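Local coordinates for protein extracellular ligand-binding receptor (Desulfohalobium retbaense DSM 5692, PDB 5ERE) that probably senses small extracellular solutes, pairing a periplasmic-binding-protein module that holds 2-oxo-4-methylpentanoic acid with a Cache-type sensor domain that holds cytosine, at residues A[343-348]-A[437-441]; A[364-369]-A[392-396]; A[377-383]-A[452-458]. All coordinates share one frame; numbering follows the deposited sequence.

Interaction 1 (A[343-348]-A[437-441]). With CYT (6-aminopyrimidin-2(1H)-one), chain C.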
loop_
_atom_site.group_PDB
_atom_site.type_symbol
_atom_site.label_atom_id
_atom_site.label_comp_id
_atom_site.label_asym_id
_atom_site.label_seq_id
_atom_site.Cartn_x
_atom_site.Cartn_y
_atom_site.Cartn_z
HETATM N N MSE A 343 -16.794 12.171 15.733
HETATM C CA MSE A 343 -16.473 12.732 17.029
HETATM C C MSE A 343 -17.385 13.859 17.396
HETATM O O MSE A 343 -17.939 13.899 18.495
HETATM C CB MSE A 343 -15.031 13.265 17.076
HETATM C CG MSE A 343 -13.971 12.242 17.253
HETATM SE SE MSE A 343 -12.196 13.106 16.958
HETATM C CE MSE A 343 -12.546 14.510 17.948
ATOM N N ASP A 344 -17.539 14.809 16.472
ATOM C CA ASP A 344 -18.418 15.948 16.711
ATOM C C ASP A 344 -19.852 15.525 17.110
ATOM O O ASP A 344 -20.433 16.039 18.080
ATOM C CB ASP A 344 -18.452 16.820 15.451
ATOM C CG ASP A 344 -19.016 18.178 15.707
ATOM O OD1 ASP A 344 -18.580 18.834 16.678
ATOM O OD2 ASP A 344 -19.897 18.583 14.925
ATOM N N ARG A 345 -20.426 14.591 16.369
ATOM C CA ARG A 345 -21.750 14.068 16.732
ATOM C C ARG A 345 -21.792 13.412 18.120
ATOM O O ARG A 345 -22.768 13.571 18.886
ATOM C CB ARG A 345 -22.207 13.044 15.713
ATOM C CG ARG A 345 -23.050 13.600 14.612
ATOM C CD ARG A 345 -23.691 12.458 13.846
ATOM N NE ARG A 345 -22.799 11.937 12.812
ATOM C CZ ARG A 345 -22.043 10.843 12.920
ATOM N NH1 ARG A 345 -22.047 10.096 14.027
ATOM N NH2 ARG A 345 -21.272 10.491 11.894
ATOM N N SER A 346 -20.764 12.646 18.443
ATOM C CA SER A 346 -20.768 11.928 19.729
ATOM C C SER A 346 -20.646 12.919 20.872
ATOM O O SER A 346 -21.270 12.770 21.900
ATOM C CB SER A 346 -19.639 10.902 19.805
ATOM O OG SER A 346 -18.367 11.560 19.903
ATOM N N VAL A 347 -19.816 13.938 20.700
ATOM C CA VAL A 347 -19.627 14.944 21.741
ATOM C C VAL A 347 -20.858 15.833 21.864
ATOM O O VAL A 347 -21.211 16.249 22.958
ATOM C CB VAL A 347 -18.350 15.832 21.457
ATOM C CG1 VAL A 347 -18.194 16.901 22.482
ATOM C CG2 VAL A 347 -17.117 14.967 21.472
ATOM N N ALA A 348 -21.502 16.146 20.746
ATOM C CA ALA A 348 -22.722 16.944 20.794
ATOM C C ALA A 348 -23.801 16.178 21.559
ATOM O O ALA A 348 -24.496 16.741 22.400
ATOM C CB ALA A 348 -23.198 17.274 19.408
ATOM N N ASP A 437 -8.150 18.987 20.768
ATOM C CA ASP A 437 -9.329 18.923 21.633
ATOM C C ASP A 437 -10.600 19.348 20.883
ATOM O O ASP A 437 -10.624 20.420 20.272
ATOM C CB ASP A 437 -9.096 19.854 22.847
ATOM C CG ASP A 437 -10.238 19.808 23.878
ATOM O OD1 ASP A 437 -10.964 18.807 23.946
ATOM O OD2 ASP A 437 -10.396 20.785 24.639
ATOM N N LEU A 438 -11.644 18.520 20.904
ATOM C CA LEU A 438 -12.954 18.914 20.383
ATOM C C LEU A 438 -13.905 19.091 21.547
ATOM O O LEU A 438 -14.110 18.145 22.328
ATOM C CB LEU A 438 -13.482 17.863 19.394
ATOM C CG LEU A 438 -14.912 18.002 18.853
ATOM C CD1 LEU A 438 -15.167 19.317 18.205
ATOM C CD2 LEU A 438 -15.152 16.891 17.855
ATOM N N GLU A 439 -14.462 20.294 21.691
ATOM C CA GLU A 439 -15.369 20.591 22.816
ATOM C C GLU A 439 -16.727 21.112 22.401
ATOM O O GLU A 439 -16.851 21.900 21.463
ATOM C CB GLU A 439 -14.755 21.613 23.762
ATOM C CG GLU A 439 -13.380 21.231 24.320
ATOM C CD GLU A 439 -13.256 21.343 25.854
ATOM O OE1 GLU A 439 -14.273 21.552 26.560
ATOM O OE2 GLU A 439 -12.117 21.191 26.366
ATOM N N HIS A 440 -17.754 20.663 23.107
ATOM C CA HIS A 440 -19.082 21.248 22.969
ATOM C C HIS A 440 -19.498 21.861 24.295
ATOM O O HIS A 440 -19.224 21.296 25.363
ATOM C CB HIS A 440 -20.114 20.213 22.518
ATOM C CG HIS A 440 -20.045 19.886 21.061
ATOM N ND1 HIS A 440 -21.092 20.131 20.198
ATOM C CD2 HIS A 440 -19.056 19.354 20.309
ATOM C CE1 HIS A 440 -20.754 19.735 18.981
ATOM N NE2 HIS A 440 -19.524 19.266 19.023
ATOM N N PRO A 441 -20.183 23.009 24.230
ATOM C CA PRO A 441 -20.737 23.591 25.449
ATOM C C PRO A 441 -21.908 22.787 25.974
ATOM O O PRO A 441 -22.623 22.107 25.218
ATOM C CB PRO A 441 -21.199 24.981 25.000
ATOM C CG PRO A 441 -21.558 24.797 23.558
ATOM C CD PRO A 441 -20.580 23.778 23.027
HETATM N N3 CYT C . -6.820 18.266 28.258
HETATM C C4 CYT C . -8.053 17.857 27.960
HETATM N N1 CYT C . -7.373 20.454 27.498
HETATM C C2 CYT C . -6.442 19.558 28.040
HETATM O O2 CYT C . -5.278 19.952 28.279
HETATM N N4 CYT C . -8.367 16.556 28.216
HETATM C C5 CYT C . -9.026 18.759 27.404
HETATM C C6 CYT C . -8.650 20.031 27.190
#
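The long helix that leads into a Cache-type sensor domain lies on the back of that domain's antiparallel sheet, and here helix 343-348 meets strand 437-441 through D344, V347 and A348 on one side and H440 and L438 on the other. The two axes come within 8.2 Å and run 37° apart. At the polar centre H440 NE2 donates to D344 OD1 over 2.6 Å. The carboxylate oxygen sits close to the imidazole plane, at the ring edge, yet the ring approaches from above the plane of the carboxylate, the two planes being 43° apart. D344 reaches it because its CG is anti to the backbone N (chi1 -165°). A second histidine, H551, also bonds this oxygen. Helix backbone lies over one face of H440, with A348 N above the ring centre, while V347 CG1 presses on CD2 at 3.4 Å and A348 CB touches CE1 at 3.5 Å. An alanine in place of H440 would leave D344 with H551 as its remaining histidine partner and would probably open a gap beside V347 and A348. Toward the start of both segments, L438 CD2 touches both M343 CE (selenomethionine), 3.5 Å away, and the backbone N of D344. The strand alternates: L438 and H440 face the helix, whereas D437 and E439 face the cytosine, with D437 OD2 3.2 Å from ligand C6. D437 and E439 are also held by S454 and S452 of the adjoining strand. One strand thus serves helix and ligand at once, as in the helix-backed, PAS-like sheet of Cache sensor domains.

Interaction 2 (A[364-369]-A[392-396])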
loop_
_atom_site.group_PDB
_atom_site.type_symbol
_atom_site.label_atom_id
_atom_site.label_comp_id
_atom_site.label_asym_id
_atom_site.label_seq_id
_atom_site.Cartn_x
_atom_site.Cartn_y
_atom_site.Cartn_z
ATOM N N ALA A 364 -22.526 11.724 35.438
ATOM C CA ALA A 364 -21.675 12.408 34.463
ATOM C C ALA A 364 -20.564 11.461 33.995
ATOM O O ALA A 364 -20.312 11.323 32.800
ATOM C CB ALA A 364 -21.089 13.676 35.055
ATOM N N SER A 365 -19.927 10.789 34.947
ATOM C CA SER A 365 -18.870 9.841 34.650
ATOM C C SER A 365 -19.285 8.774 33.654
ATOM O O SER A 365 -18.473 8.370 32.823
ATOM C CB SER A 365 -18.390 9.182 35.939
ATOM O OG SER A 365 -17.609 10.105 36.682
ATOM N N ALA A 366 -20.541 8.322 33.737
ATOM C CA ALA A 366 -21.067 7.284 32.851
ATOM C C ALA A 366 -21.201 7.765 31.408
ATOM O O ALA A 366 -20.983 7.016 30.451
ATOM C CB ALA A 366 -22.450 6.800 33.366
ATOM N N ILE A 367 -21.626 9.010 31.264
ATOM C CA ILE A 367 -21.682 9.656 29.960
ATOM C C ILE A 367 -20.259 9.687 29.397
ATOM O O ILE A 367 -20.025 9.276 28.256
ATOM C CB ILE A 367 -22.323 11.040 30.098
ATOM C CG1 ILE A 367 -23.816 10.834 30.440
ATOM C CG2 ILE A 367 -22.158 11.874 28.834
ATOM C CD1 ILE A 367 -24.539 12.072 30.970
ATOM N N LEU A 368 -19.305 10.087 30.227
ATOM C CA LEU A 368 -17.905 10.172 29.814
ATOM C C LEU A 368 -17.336 8.815 29.428
ATOM O O LEU A 368 -16.664 8.692 28.403
ATOM C CB LEU A 368 -17.049 10.809 30.921
ATOM C CG LEU A 368 -17.163 12.345 31.096
ATOM C CD1 LEU A 368 -16.225 12.823 32.184
ATOM C CD2 LEU A 368 -16.898 13.133 29.787
ATOM N N GLU A 369 -17.631 7.779 30.221
ATOM C CA GLU A 369 -17.102 6.467 29.948
ATOM C C GLU A 369 -17.575 5.931 28.626
ATOM O O GLU A 369 -16.843 5.239 27.932
ATOM C CB GLU A 369 -17.513 5.496 31.072
ATOM C CG GLU A 369 -16.809 5.798 32.360
ATOM C CD GLU A 369 -15.422 5.273 32.370
ATOM O OE1 GLU A 369 -15.076 4.602 31.386
ATOM O OE2 GLU A 369 -14.693 5.464 33.375
ATOM N N ASN A 392 -14.067 16.368 35.704
ATOM C CA ASN A 392 -14.301 14.941 35.583
ATOM C C ASN A 392 -13.562 14.416 34.346
ATOM O O ASN A 392 -13.233 15.190 33.452
ATOM C CB ASN A 392 -15.817 14.646 35.539
ATOM C CG ASN A 392 -16.160 13.206 35.945
ATOM O OD1 ASN A 392 -15.281 12.421 36.260
ATOM N ND2 ASN A 392 -17.458 12.871 35.950
ATOM N N VAL A 393 -13.259 13.120 34.325
ATOM C CA VAL A 393 -12.517 12.502 33.228
ATOM C C VAL A 393 -12.791 11.010 33.140
ATOM O O VAL A 393 -12.945 10.351 34.157
ATOM C CB VAL A 393 -10.993 12.706 33.385
ATOM C CG1 VAL A 393 -10.472 12.059 34.685
ATOM C CG2 VAL A 393 -10.229 12.154 32.165
ATOM N N ALA A 394 -12.839 10.496 31.917
ATOM C CA ALA A 394 -12.745 9.086 31.642
ATOM C C ALA A 394 -11.723 8.867 30.539
ATOM O O ALA A 394 -11.683 9.634 29.589
ATOM C CB ALA A 394 -14.110 8.510 31.229
ATOM N N PRO A 395 -10.906 7.807 30.627
ATOM C CA PRO A 395 -10.749 6.801 31.689
ATOM C C PRO A 395 -10.333 7.382 33.003
ATOM O O PRO A 395 -9.624 8.392 33.034
ATOM C CB PRO A 395 -9.652 5.902 31.148
ATOM C CG PRO A 395 -9.783 6.023 29.709
ATOM C CD PRO A 395 -10.045 7.478 29.493
ATOM N N LYS A 396 -10.729 6.726 34.089
ATOM C CA LYS A 396 -10.441 7.254 35.407
ATOM C C LYS A 396 -8.954 7.178 35.740
ATOM O O LYS A 396 -8.507 7.839 36.670
ATOM C CB LYS A 396 -11.292 6.524 36.474
ATOM C CG LYS A 396 -12.757 7.041 36.550
ATOM C CD LYS A 396 -12.818 8.560 36.873
ATOM C CE LYS A 396 -14.238 9.150 37.003
ATOM N NZ LYS A 396 -15.080 9.005 35.793
HETATM O O HOH W 1 -12.348 4.316 33.800
#
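S365 OG gathers polar partners from both ends of segment 392-396. N392 ND2 donates to it over 2.9 Å at 160°, with the oxygen in the plane of the amide, and K396 NZ adds a weak bond. The same hydroxyl also bonds G361 O, one turn earlier, just ahead of helix 362-374. On the other end of the amide, N392 OD1 accepts from V393 N at 2.9 Å, the donor standing above the carbonyl plane, and a weak bond runs from K396 NZ to N392 OD1. K396, bent at chi2 (-59°) and chi4 (-59°), curls back along its own segment, and NZ donates to V393 O over 3.0 Å. Helix 362-374 here packs on strand 390-394 of the PAS-like antiparallel sheet in the sensor domain. Between the polar groups the interface is apolar: L368 CB meets A394 CB at 3.7 Å, and L368 CD1 lies against the amide group of N392. E369 passes alongside the methyl of A394, its OE2 4.3 Å from K396 NZ, too far for a salt bridge. That oxygen instead accepts from a water, which in turn accepts from K396 N at 2.9 Å, one peptide beyond the cis bond between A394 and P395.

Interaction 3 (A[377-383]-A[452-458]). With CYT (6-aminopyrimidin-2(1H)-one), chain C.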
loop_
_atom_site.group_PDB
_atom_site.type_symbol
_atom_site.label_atom_id
_atom_site.label_comp_id
_atom_site.label_asym_id
_atom_site.label_seq_id
_atom_site.Cartn_x
_atom_site.Cartn_y
_atom_site.Cartn_z
ATOM N N TYR A 377 -10.389 7.182 18.439
ATOM C CA TYR A 377 -9.164 8.028 18.357
ATOM C C TYR A 377 -8.991 8.954 19.549
ATOM O O TYR A 377 -8.123 9.835 19.543
ATOM C CB TYR A 377 -9.158 8.862 17.046
ATOM C CG TYR A 377 -9.055 7.964 15.848
ATOM C CD1 TYR A 377 -7.849 7.332 15.531
ATOM C CD2 TYR A 377 -10.191 7.655 15.093
ATOM C CE1 TYR A 377 -7.752 6.470 14.451
ATOM C CE2 TYR A 377 -10.107 6.802 14.003
ATOM C CZ TYR A 377 -8.895 6.222 13.682
ATOM O OH TYR A 377 -8.842 5.370 12.612
ATOM N N ALA A 378 -9.792 8.728 20.595
ATOM C CA ALA A 378 -9.658 9.475 21.849
ATOM C C ALA A 378 -8.522 8.958 22.714
ATOM O O ALA A 378 -8.243 7.775 22.775
ATOM C CB ALA A 378 -10.961 9.424 22.645
ATOM N N TYR A 379 -7.903 9.898 23.401
ATOM C CA TYR A 379 -6.987 9.631 24.465
ATOM C C TYR A 379 -7.756 9.695 25.783
ATOM O O TYR A 379 -7.599 8.834 26.633
ATOM C CB TYR A 379 -5.864 10.656 24.437
ATOM C CG TYR A 379 -4.849 10.444 25.514
ATOM C CD1 TYR A 379 -3.827 9.531 25.345
ATOM C CD2 TYR A 379 -4.914 11.149 26.700
ATOM C CE1 TYR A 379 -2.867 9.348 26.308
ATOM C CE2 TYR A 379 -3.952 10.961 27.689
ATOM C CZ TYR A 379 -2.929 10.066 27.474
ATOM O OH TYR A 379 -1.986 9.869 28.442
ATOM N N ASN A 380 -8.574 10.738 25.953
ATOM C CA ASN A 380 -9.564 10.732 27.025
ATOM C C ASN A 380 -10.680 11.741 26.799
ATOM O O ASN A 380 -10.694 12.466 25.803
ATOM C CB ASN A 380 -8.914 10.952 28.404
ATOM C CG ASN A 380 -8.282 12.332 28.588
ATOM O OD1 ASN A 380 -8.647 13.302 27.954
ATOM N ND2 ASN A 380 -7.349 12.413 29.519
ATOM N N CYS A 381 -11.607 11.772 27.746
ATOM C CA CYS A 381 -12.754 12.662 27.722
ATOM C C CYS A 381 -12.905 13.337 29.068
ATOM O O CYS A 381 -12.773 12.701 30.121
ATOM C CB CYS A 381 -14.051 11.899 27.368
ATOM S SG CYS A 381 -14.019 10.955 25.830
ATOM N N VAL A 382 -13.184 14.631 29.037
ATOM C CA VAL A 382 -13.366 15.386 30.257
ATOM C C VAL A 382 -14.583 16.276 30.207
ATOM O O VAL A 382 -15.122 16.605 29.125
ATOM C CB VAL A 382 -12.153 16.261 30.577
ATOM C CG1 VAL A 382 -10.900 15.428 30.712
ATOM C CG2 VAL A 382 -11.967 17.346 29.508
ATOM N N THR A 383 -15.012 16.679 31.393
ATOM C CA THR A 383 -15.907 17.806 31.526
ATOM C C THR A 383 -15.123 18.900 32.203
ATOM O O THR A 383 -14.193 18.623 32.963
ATOM C CB THR A 383 -17.182 17.471 32.318
ATOM O OG1 THR A 383 -16.839 16.921 33.594
ATOM C CG2 THR A 383 -18.018 16.498 31.524
ATOM N N SER A 452 -18.367 22.593 29.624
ATOM C CA SER A 452 -18.147 21.947 28.338
ATOM C C SER A 452 -17.716 20.509 28.498
ATOM O O SER A 452 -17.216 20.112 29.546
ATOM C CB SER A 452 -17.090 22.712 27.528
ATOM O OG SER A 452 -15.856 22.769 28.245
ATOM N N VAL A 453 -17.898 19.753 27.420
ATOM C CA VAL A 453 -17.475 18.377 27.355
ATOM C C VAL A 453 -16.539 18.217 26.174
ATOM O O VAL A 453 -16.750 18.807 25.095
ATOM C CB VAL A 453 -18.710 17.418 27.282
ATOM C CG1 VAL A 453 -19.573 17.704 26.061
ATOM C CG2 VAL A 453 -18.282 15.960 27.297
ATOM N N SER A 454 -15.478 17.440 26.408
ATOM C CA SER A 454 -14.306 17.318 25.513
ATOM C C SER A 454 -13.917 15.889 25.089
ATOM O O SER A 454 -14.051 14.938 25.869
ATOM C CB SER A 454 -13.105 17.949 26.206
ATOM O OG SER A 454 -11.862 17.492 25.685
ATOM N N VAL A 455 -13.482 15.737 23.839
ATOM C CA VAL A 455 -12.683 14.579 23.419
ATOM C C VAL A 455 -11.325 15.119 23.037
ATOM O O VAL A 455 -11.244 15.980 22.182
ATOM C CB VAL A 455 -13.269 13.800 22.216
ATOM C CG1 VAL A 455 -12.297 12.727 21.722
ATOM C CG2 VAL A 455 -14.586 13.117 22.610
ATOM N N LEU A 456 -10.291 14.609 23.703
ATOM C CA LEU A 456 -8.913 14.865 23.341
ATOM C C LEU A 456 -8.393 13.693 22.493
ATOM O O LEU A 456 -8.480 12.528 22.888
ATOM C CB LEU A 456 -8.072 15.062 24.619
ATOM C CG LEU A 456 -6.559 14.996 24.458
ATOM C CD1 LEU A 456 -6.054 16.120 23.591
ATOM C CD2 LEU A 456 -5.861 15.030 25.846
ATOM N N THR A 457 -7.857 13.985 21.314
ATOM C CA THR A 457 -7.396 12.912 20.418
ATOM C C THR A 457 -6.014 12.366 20.863
ATOM O O THR A 457 -5.299 13.017 21.590
ATOM C CB THR A 457 -7.316 13.385 18.951
ATOM O OG1 THR A 457 -6.466 14.525 18.884
ATOM C CG2 THR A 457 -8.687 13.764 18.411
ATOM N N GLN A 458 -5.689 11.158 20.418
ATOM C CA GLN A 458 -4.408 10.491 20.652
ATOM C C GLN A 458 -3.238 11.318 20.129
ATOM O O GLN A 458 -3.448 12.072 19.202
ATOM C CB GLN A 458 -4.393 9.150 19.931
ATOM C CG GLN A 458 -5.327 8.072 20.504
ATOM C CD GLN A 458 -4.689 7.279 21.643
ATOM O OE1 GLN A 458 -3.471 7.085 21.668
ATOM N NE2 GLN A 458 -5.514 6.803 22.584
HETATM N N3 CYT C . -6.820 18.266 28.258
HETATM C C4 CYT C . -8.053 17.857 27.960
HETATM N N1 CYT C . -7.373 20.454 27.498
HETATM C C2 CYT C . -6.442 19.558 28.040
HETATM O O2 CYT C . -5.278 19.952 28.279
HETATM N N4 CYT C . -8.367 16.556 28.216
HETATM C C5 CYT C . -9.026 18.759 27.404
HETATM C C6 CYT C . -8.650 20.031 27.190
HETATM O O HOH W 2 -10.635 15.380 27.010
#
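One wall of the cytosine pocket is built from neighbouring antiparallel strands 378-385 and 449-457, which meet here in segments 377-383 and 452-458 and whose side chains N380, V382, S454 and L456 point to the ligand. N380 O takes the amide of L456 over 3.0 Å, and V382 O takes that of S454. Nearer Y377 the register slips by one residue: Y379 and N380 both face L456, a classic beta bulge, in which Y379 N donates to L456 O over 2.7 Å, nearly straight (175°). Beyond the bulge Q458 binds twice, its backbone N to Y377 O and its side-chain NE2 to A378 O at 2.9 Å, the latter from above the carbonyl plane; the bend at chi2 (-86°) brings the amide back to that oxygen. Toward the ligand, a water donates to N380 OD1 and, at 2.8 Å, to S454 OG, and accepts from cytosine N4. N380 ND2 bonds E431 and S454 OG bonds D437, both acids themselves at the cytosine, which probably fixes the turn of the groups that hold this water. V382 CG2 packs on S454 CB at 3.5 Å, while its other methyl, CG1, and L456 CD2 lie against the amino group of the ligand, beside its contact with the water. L456 and Y379 lie side by side, 4.1 Å between their CD2 atoms. On the reverse side C381 SG touches V455 CG2 at 3.9 Å. A sheet with ligand-binding side chains on one face and helix-packing ones on the other is the pattern of a Cache, or PAS-like, sensor domain.

All three contacts belong to the cytosine-binding sensor domain and converge on one antiparallel sheet. Interaction 3 is central, its centre about 9 Å from that of interaction 1 and about 10 Å from that of interaction 2, whereas the centres of interactions 1 and 2 are about 14 Å apart and the two do not touch. The strand order across this part is 434-443, 449-457, 378-385, 390-394. The consecutive helices 324-357 and 362-374 back the sheet at interactions 1 and 2. In sequence both segments of interaction 2 lie between those of interaction 1, and those of interaction 3 alternate with each. Because the pocket strands also carry helix contacts, a change at the ligand could in principle reach both helices.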